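Local coordinates for conserved protein (Methanothermobacter thermautotrophicus, PDB 1I36), which is of unknown function but binds NADP in a Rossmann-type domain and structurally resembles 3-hydroxyacid dehydrogenases, at residues E10-R18 and V116-I125. The protein carries 1 engineered substitution. Sequence-based numbering, arbitrary orientation.
Sequences EVAQTLASR and VRRKGADIRI. With NAP (NADP nicotinamide-adenine-dinucleotide phosphate), chain C.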
ATOM      1  N   GLU A  10      23.463  21.683  -3.809  1.00 23.05           N
ATOM      2  CA  GLU A  10      22.157  22.051  -3.282  1.00 25.22           C
ATOM      3  C   GLU A  10      21.939  21.715  -1.812  1.00 25.09           C
ATOM      4  O   GLU A  10      21.393  22.529  -1.067  1.00 23.17           O
ATOM      5  CB  GLU A  10      21.033  21.434  -4.120  1.00 27.31           C
ATOM      6  CG  GLU A  10      19.657  21.783  -3.578  1.00 33.12           C
ATOM      7  CD  GLU A  10      18.523  21.503  -4.554  1.00 38.56           C
ATOM      8  OE1 GLU A  10      18.498  20.423  -5.172  1.00 39.87           O
ATOM      9  OE2 GLU A  10      17.637  22.374  -4.687  1.00 43.04           O
ATOM     10  N   VAL A  11      22.284  20.493  -1.416  1.00 21.79           N
ATOM     11  CA  VAL A  11      22.134  20.092  -0.009  1.00 19.41           C
ATOM     12  C   VAL A  11      23.003  20.943   0.910  1.00 19.23           C
ATOM     13  O   VAL A  11      22.505  21.544   1.862  1.00 19.72           O
ATOM     14  CB  VAL A  11      22.493  18.626   0.177  1.00 17.95           C
ATOM     15  CG1 VAL A  11      22.561  18.272   1.666  1.00 17.51           C
ATOM     16  CG2 VAL A  11      21.453  17.787  -0.548  1.00 19.42           C
ATOM     17  N   ALA A  12      24.298  21.007   0.612  1.00 21.05           N
ATOM     18  CA  ALA A  12      25.238  21.782   1.418  1.00 21.27           C
ATOM     19  C   ALA A  12      24.816  23.250   1.536  1.00 21.70           C
ATOM     20  O   ALA A  12      24.878  23.837   2.617  1.00 20.34           O
ATOM     21  CB  ALA A  12      26.656  21.694   0.810  1.00 22.93           C
ATOM     22  N   GLN A  13      24.407  23.849   0.419  1.00 22.29           N
ATOM     23  CA  GLN A  13      23.980  25.254   0.439  1.00 23.94           C
ATOM     24  C   GLN A  13      22.821  25.463   1.403  1.00 22.41           C
ATOM     25  O   GLN A  13      22.837  26.374   2.215  1.00 24.20           O
ATOM     26  CB  GLN A  13      23.551  25.722  -0.948  1.00 22.52           C
ATOM     27  CG  GLN A  13      23.074  27.199  -0.985  1.00 28.43           C
ATOM     28  CD  GLN A  13      22.651  27.683  -2.384  1.00 34.41           C
ATOM     29  OE1 GLN A  13      22.400  26.878  -3.290  1.00 35.88           O
ATOM     30  NE2 GLN A  13      22.527  29.010  -2.544  1.00 37.79           N
ATOM     31  N   THR A  14      21.796  24.632   1.264  1.00 24.76           N
ATOM     32  CA  THR A  14      20.607  24.707   2.097  1.00 23.36           C
ATOM     33  C   THR A  14      20.934  24.620   3.586  1.00 23.52           C
ATOM     34  O   THR A  14      20.515  25.481   4.365  1.00 23.74           O
ATOM     35  CB  THR A  14      19.622  23.598   1.695  1.00 27.18           C
ATOM     36  OG1 THR A  14      19.313  23.738   0.306  1.00 29.98           O
ATOM     37  CG2 THR A  14      18.352  23.682   2.493  1.00 26.56           C
ATOM     38  N   LEU A  15      21.674  23.581   3.978  1.00 20.58           N
ATOM     39  CA  LEU A  15      22.069  23.376   5.375  1.00 20.29           C
ATOM     40  C   LEU A  15      23.050  24.434   5.856  1.00 21.31           C
ATOM     41  O   LEU A  15      22.904  24.944   6.956  1.00 22.40           O
ATOM     42  CB  LEU A  15      22.722  21.987   5.551  1.00 18.85           C
ATOM     43  CG  LEU A  15      21.839  20.785   5.180  1.00 16.04           C
ATOM     44  CD1 LEU A  15      22.607  19.467   5.351  1.00 19.59           C
ATOM     45  CD2 LEU A  15      20.591  20.795   6.038  1.00 17.99           C
ATOM     46  N   ALA A  16      24.071  24.744   5.058  1.00 20.34           N
ATOM     47  CA  ALA A  16      25.051  25.747   5.457  1.00 18.04           C
ATOM     48  C   ALA A  16      24.398  27.115   5.695  1.00 21.16           C
ATOM     49  O   ALA A  16      24.708  27.794   6.667  1.00 23.25           O
ATOM     50  CB  ALA A  16      26.150  25.861   4.423  1.00 18.58           C
ATOM     51  N   SER A  17      23.469  27.485   4.823  1.00 23.52           N
ATOM     52  CA  SER A  17      22.762  28.748   4.911  1.00 25.38           C
ATOM     53  C   SER A  17      21.984  28.856   6.244  1.00 26.83           C
ATOM     54  O   SER A  17      22.013  29.912   6.914  1.00 27.85           O
ATOM     55  CB  SER A  17      21.826  28.857   3.702  1.00 28.33           C
ATOM     56  OG  SER A  17      21.149  30.082   3.676  1.00 35.33           O
ATOM     57  N   ARG A  18      21.339  27.763   6.647  1.00 23.61           N
ATOM     58  CA  ARG A  18      20.569  27.723   7.898  1.00 24.18           C
ATOM     59  C   ARG A  18      21.499  27.833   9.103  1.00 24.64           C
ATOM     60  O   ARG A  18      21.261  28.624  10.034  1.00 24.49           O
ATOM     61  CB  ARG A  18      19.748  26.433   7.986  1.00 23.02           C
ATOM     62  CG  ARG A  18      18.995  26.206   9.304  1.00 19.36           C
ATOM     63  CD  ARG A  18      18.074  27.388   9.653  1.00 23.37           C
ATOM     64  NE  ARG A  18      17.042  27.608   8.644  1.00 23.58           N
ATOM     65  CZ  ARG A  18      15.946  26.859   8.524  1.00 28.10           C
ATOM     66  NH1 ARG A  18      15.750  25.827   9.343  1.00 25.40           N
ATOM     67  NH2 ARG A  18      14.997  27.196   7.653  1.00 27.75           N
ATOM     68  N   VAL A 116      14.617  18.543  -0.428  1.00 36.65           N
ATOM     69  CA  VAL A 116      15.433  19.683  -0.018  1.00 39.81           C
ATOM     70  C   VAL A 116      14.843  20.945  -0.655  1.00 41.43           C
ATOM     71  O   VAL A 116      14.663  21.967   0.006  1.00 40.84           O
ATOM     72  CB  VAL A 116      16.912  19.512  -0.464  1.00 41.12           C
ATOM     73  CG1 VAL A 116      17.722  20.735  -0.115  1.00 39.53           C
ATOM     74  CG2 VAL A 116      17.528  18.297   0.234  1.00 43.38           C
ATOM     75  N   ARG A 117      14.508  20.819  -1.939  1.00 43.40           N
ATOM     76  CA  ARG A 117      13.923  21.873  -2.765  1.00 44.75           C
ATOM     77  C   ARG A 117      12.653  22.466  -2.180  1.00 44.49           C
ATOM     78  O   ARG A 117      12.477  23.679  -2.178  1.00 44.67           O
ATOM     79  CB  ARG A 117      13.597  21.306  -4.149  1.00 46.71           C
ATOM     80  CG  ARG A 117      13.059  22.295  -5.156  1.00 51.00           C
ATOM     81  CD  ARG A 117      14.152  23.190  -5.747  1.00 55.22           C
ATOM     82  NE  ARG A 117      15.310  22.484  -6.327  1.00 58.03           N
ATOM     83  CZ  ARG A 117      15.267  21.423  -7.135  1.00 59.54           C
ATOM     84  NH1 ARG A 117      14.111  20.878  -7.497  1.00 59.38           N
ATOM     85  NH2 ARG A 117      16.401  20.921  -7.613  1.00 59.26           N
ATOM     86  N   ARG A 118      11.746  21.616  -1.716  1.00 45.54           N
ATOM     87  CA  ARG A 118      10.498  22.117  -1.165  1.00 46.57           C
ATOM     88  C   ARG A 118      10.476  22.434   0.318  1.00 45.24           C
ATOM     89  O   ARG A 118       9.739  23.324   0.745  1.00 46.60           O
ATOM     90  CB  ARG A 118       9.353  21.181  -1.516  1.00 51.67           C
ATOM     91  CG  ARG A 118       8.906  21.306  -2.970  1.00 56.99           C
ATOM     92  CD  ARG A 118       7.665  20.477  -3.245  1.00 61.00           C
ATOM     93  NE  ARG A 118       7.947  19.047  -3.217  1.00 64.71           N
ATOM     94  CZ  ARG A 118       7.188  18.126  -3.803  1.00 66.66           C
ATOM     95  NH1 ARG A 118       6.094  18.491  -4.463  1.00 66.85           N
ATOM     96  NH2 ARG A 118       7.535  16.842  -3.743  1.00 67.14           N
ATOM     97  N   LYS A 119      11.290  21.739   1.107  1.00 41.00           N
ATOM     98  CA  LYS A 119      11.288  21.971   2.540  1.00 38.57           C
ATOM     99  C   LYS A 119      12.459  22.805   3.029  1.00 34.53           C
ATOM    100  O   LYS A 119      12.437  23.278   4.149  1.00 35.15           O
ATOM    101  CB  LYS A 119      11.268  20.634   3.299  1.00 43.31           C
ATOM    102  CG  LYS A 119      10.147  19.668   2.917  1.00 46.96           C
ATOM    103  CD  LYS A 119       8.751  20.161   3.332  1.00 49.75           C
ATOM    104  CE  LYS A 119       8.554  20.223   4.849  1.00 52.38           C
ATOM    105  NZ  LYS A 119       9.217  21.404   5.494  1.00 52.86           N
ATOM    106  N   GLY A 120      13.475  23.000   2.195  1.00 31.34           N
ATOM    107  CA  GLY A 120      14.629  23.761   2.643  1.00 29.69           C
ATOM    108  C   GLY A 120      15.314  23.108   3.851  1.00 28.55           C
ATOM    109  O   GLY A 120      15.224  21.883   4.064  1.00 24.97           O
ATOM    110  N   ALA A 121      15.959  23.929   4.671  1.00 26.06           N
ATOM    111  CA  ALA A 121      16.679  23.429   5.834  1.00 26.40           C
ATOM    112  C   ALA A 121      15.784  22.810   6.906  1.00 25.57           C
ATOM    113  O   ALA A 121      16.290  22.214   7.859  1.00 27.45           O
ATOM    114  CB  ALA A 121      17.569  24.517   6.421  1.00 23.61           C
ATOM    115  N   ASP A 122      14.464  22.944   6.748  1.00 24.02           N
ATOM    116  CA  ASP A 122      13.489  22.366   7.686  1.00 23.27           C
ATOM    117  C   ASP A 122      13.272  20.869   7.449  1.00 23.51           C
ATOM    118  O   ASP A 122      12.522  20.204   8.171  1.00 22.83           O
ATOM    119  CB  ASP A 122      12.127  23.048   7.538  1.00 26.55           C
ATOM    120  CG  ASP A 122      12.081  24.398   8.197  1.00 29.21           C
ATOM    121  OD1 ASP A 122      13.080  24.795   8.839  1.00 31.04           O
ATOM    122  OD2 ASP A 122      11.026  25.052   8.095  1.00 33.75           O
ATOM    123  N   ILE A 123      13.927  20.350   6.427  1.00 20.68           N
ATOM    124  CA  ILE A 123      13.780  18.954   6.067  1.00 22.22           C
ATOM    125  C   ILE A 123      14.130  18.022   7.212  1.00 20.89           C
ATOM    126  O   ILE A 123      15.053  18.306   7.977  1.00 20.68           O
ATOM    127  CB  ILE A 123      14.634  18.652   4.807  1.00 24.37           C
ATOM    128  CG1 ILE A 123      14.210  17.337   4.177  1.00 29.99           C
ATOM    129  CG2 ILE A 123      16.130  18.755   5.091  1.00 24.03           C
ATOM    130  CD1 ILE A 123      12.783  17.348   3.754  1.00 34.91           C
ATOM    131  N   ARG A 124      13.325  16.976   7.400  1.00 20.01           N
ATOM    132  CA  ARG A 124      13.627  16.003   8.429  1.00 18.82           C
ATOM    133  C   ARG A 124      14.814  15.162   7.938  1.00 18.24           C
ATOM    134  O   ARG A 124      14.870  14.726   6.764  1.00 16.02           O
ATOM    135  CB  ARG A 124      12.430  15.095   8.708  1.00 22.18           C
ATOM    136  CG  ARG A 124      12.699  13.884   9.646  1.00 24.21           C
ATOM    137  CD  ARG A 124      13.376  14.225  10.989  1.00 27.83           C
ATOM    138  NE  ARG A 124      12.722  15.285  11.770  1.00 30.10           N
ATOM    139  CZ  ARG A 124      11.671  15.114  12.576  1.00 32.34           C
ATOM    140  NH1 ARG A 124      11.119  13.914  12.712  1.00 31.79           N
ATOM    141  NH2 ARG A 124      11.215  16.138  13.304  1.00 30.35           N
ATOM    142  N   ILE A 125      15.801  15.008   8.821  1.00 14.92           N
ATOM    143  CA  ILE A 125      16.960  14.198   8.506  1.00 11.13           C
ATOM    144  C   ILE A 125      17.047  13.131   9.598  1.00 12.72           C
ATOM    145  O   ILE A 125      17.028  13.460  10.783  1.00 16.24           O
ATOM    146  CB  ILE A 125      18.233  15.062   8.570  1.00 14.15           C
ATOM    147  CG1 ILE A 125      18.220  16.098   7.458  1.00 15.04           C
ATOM    148  CG2 ILE A 125      19.505  14.184   8.507  1.00 10.52           C
ATOM    149  CD1 ILE A 125      19.339  17.135   7.654  1.00 18.65           C
TER
HETATM  150  PA  NAP C1350      24.828  18.794  -6.339  1.00 29.01           P
HETATM  151  O1A NAP C1350      24.972  17.552  -7.075  1.00 30.67           O
HETATM  152  O2A NAP C1350      23.723  19.646  -5.952  1.00 26.74           O
HETATM  153  O5B NAP C1350      26.111  19.012  -5.292  1.00 26.77           O
HETATM  154  C5B NAP C1350      27.309  18.073  -5.021  1.00 26.59           C
HETATM  155  C4B NAP C1350      28.363  19.072  -5.138  1.00 31.01           C
HETATM  156  O4B NAP C1350      29.572  18.066  -4.750  1.00 29.38           O
HETATM  157  C3B NAP C1350      29.070  19.349  -6.116  1.00 33.10           C
HETATM  158  O3B NAP C1350      28.750  20.618  -5.727  1.00 32.72           O
HETATM  159  C2B NAP C1350      30.448  19.284  -6.646  1.00 29.18           C
HETATM  160  O2B NAP C1350      31.331  20.127  -6.955  1.00 29.84           O
HETATM  161  C1B NAP C1350      30.752  18.481  -5.532  1.00 29.40           C
HETATM  162  N9A NAP C1350      31.619  17.340  -5.892  1.00 29.95           N
HETATM  163  C8A NAP C1350      31.672  16.353  -6.881  1.00 29.59           C
HETATM  164  N7A NAP C1350      32.745  15.603  -6.761  1.00 33.26           N
HETATM  165  C5A NAP C1350      33.427  16.091  -5.664  1.00 31.73           C
HETATM  166  C6A NAP C1350      34.653  15.716  -5.023  1.00 34.19           C
HETATM  167  N6A NAP C1350      35.403  14.706  -5.469  1.00 36.47           N
HETATM  168  N1A NAP C1350      35.058  16.440  -3.910  1.00 35.71           N
HETATM  169  C2A NAP C1350      34.309  17.481  -3.445  1.00 33.62           C
HETATM  170  N3A NAP C1350      33.152  17.893  -3.999  1.00 32.93           N
HETATM  171  C4A NAP C1350      32.759  17.143  -5.113  1.00 32.04           C
HETATM  172  O3  NAP C1350      24.179  17.639  -5.324  1.00 25.12           O
HETATM  173  PN  NAP C1350      23.088  17.675  -4.022  1.00 24.55           P
HETATM  174  O1N NAP C1350      21.693  17.763  -4.571  1.00 22.76           O
HETATM  175  O2N NAP C1350      23.599  18.776  -3.198  1.00 21.10           O
HETATM  176  O5D NAP C1350      23.193  16.369  -3.132  1.00 25.47           O
HETATM  177  C5D NAP C1350      24.414  16.025  -2.429  1.00 25.55           C
HETATM  178  C4D NAP C1350      24.267  14.614  -1.887  1.00 21.70           C
HETATM  179  O4D NAP C1350      23.104  14.367  -1.040  1.00 23.77           O
HETATM  180  C3D NAP C1350      24.172  13.515  -2.975  1.00 24.37           C
HETATM  181  O3D NAP C1350      24.902  12.281  -2.685  1.00 22.99           O
HETATM  182  C2D NAP C1350      22.716  13.237  -3.135  1.00 22.70           C
HETATM  183  O2D NAP C1350      22.441  11.961  -3.636  1.00 21.42           O
HETATM  184  C1D NAP C1350      22.190  13.489  -1.704  1.00 23.93           C
HETATM  185  N1N NAP C1350      20.775  13.890  -1.639  1.00 26.91           N
HETATM  186  C2N NAP C1350      20.341  15.057  -2.284  1.00 31.01           C
HETATM  187  C3N NAP C1350      18.946  15.363  -2.147  1.00 31.01           C
HETATM  188  C7N NAP C1350      18.361  16.546  -2.760  1.00 35.19           C
HETATM  189  O7N NAP C1350      17.150  16.801  -2.624  1.00 41.16           O
HETATM  190  N7N NAP C1350      19.106  17.414  -3.492  1.00 32.67           N
HETATM  191  C4N NAP C1350      18.116  14.503  -1.394  1.00 30.86           C
HETATM  192  C5N NAP C1350      18.559  13.380  -0.784  1.00 30.93           C
HETATM  193  C6N NAP C1350      19.890  13.075  -0.904  1.00 29.24           C
HETATM  194  P2B NAP C1350      31.318  20.494  -8.578  1.00 30.68           P
HETATM  195  O1X NAP C1350      30.109  21.324  -8.903  1.00 31.35           O
HETATM  196  O2X NAP C1350      32.558  21.218  -8.657  1.00 26.78           O
HETATM  197  O3X NAP C1350      31.234  19.227  -9.275  1.00 33.56           O
HETATM  198  O   HOH W   1      16.604  24.425  -0.367  1.00 46.44           O
HETATM  199  O   HOH W   2      12.713  25.723   5.491  1.00 58.14           O
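Arg18, on helix 10-21 of the NADP-binding domain, grips Asp122 end-on in a salt bridge: Arg18 NH1 lies 2.9 Å from Asp122 OD1 and NH2 donates to the same oxygen, both with OD1 in the guanidinium plane, which is turned 62° from the carboxylate. Bends at chi2 and chi3 fold the arginine over Ala121, whose CB sits 3.5 Å above the guanidinium plane; NH1 also bonds Gly142 O. An alanine in place of Arg18 would probably leave Asp122 without its countercharge and uncover the Ala121 methyl. Near the cofactor, a second salt bridge runs from Arg117 NE to the syn lone pair of Glu10 OE2 at 2.8 Å; OE2 lies 31° out of the guanidinium plane, and the N-H...O angle of 135° shows a bent bond.

Among uncharged polar groups, Thr14 OG1 donates to Glu10 O and accepts from a water that also donates to Val116 O. Glu10 N donates to NADP O2A (3.0 Å). Val11 N donates to NADP O2N (2.8 Å).

Apolar contacts lie between: Val11 CG2 meets Val116 CG2 at 4.0 Å, Leu15 CD2 touches Ile125 CD1, and Thr14 CG2 presses on the Gly120-Ala121 peptide. Val116 CG2 also packs against nicotinamide O7N. The chemistry thus implies a junction with a charged pair at each end, whose Glu10, Val11 and Val116 end lines the cofactor pocket.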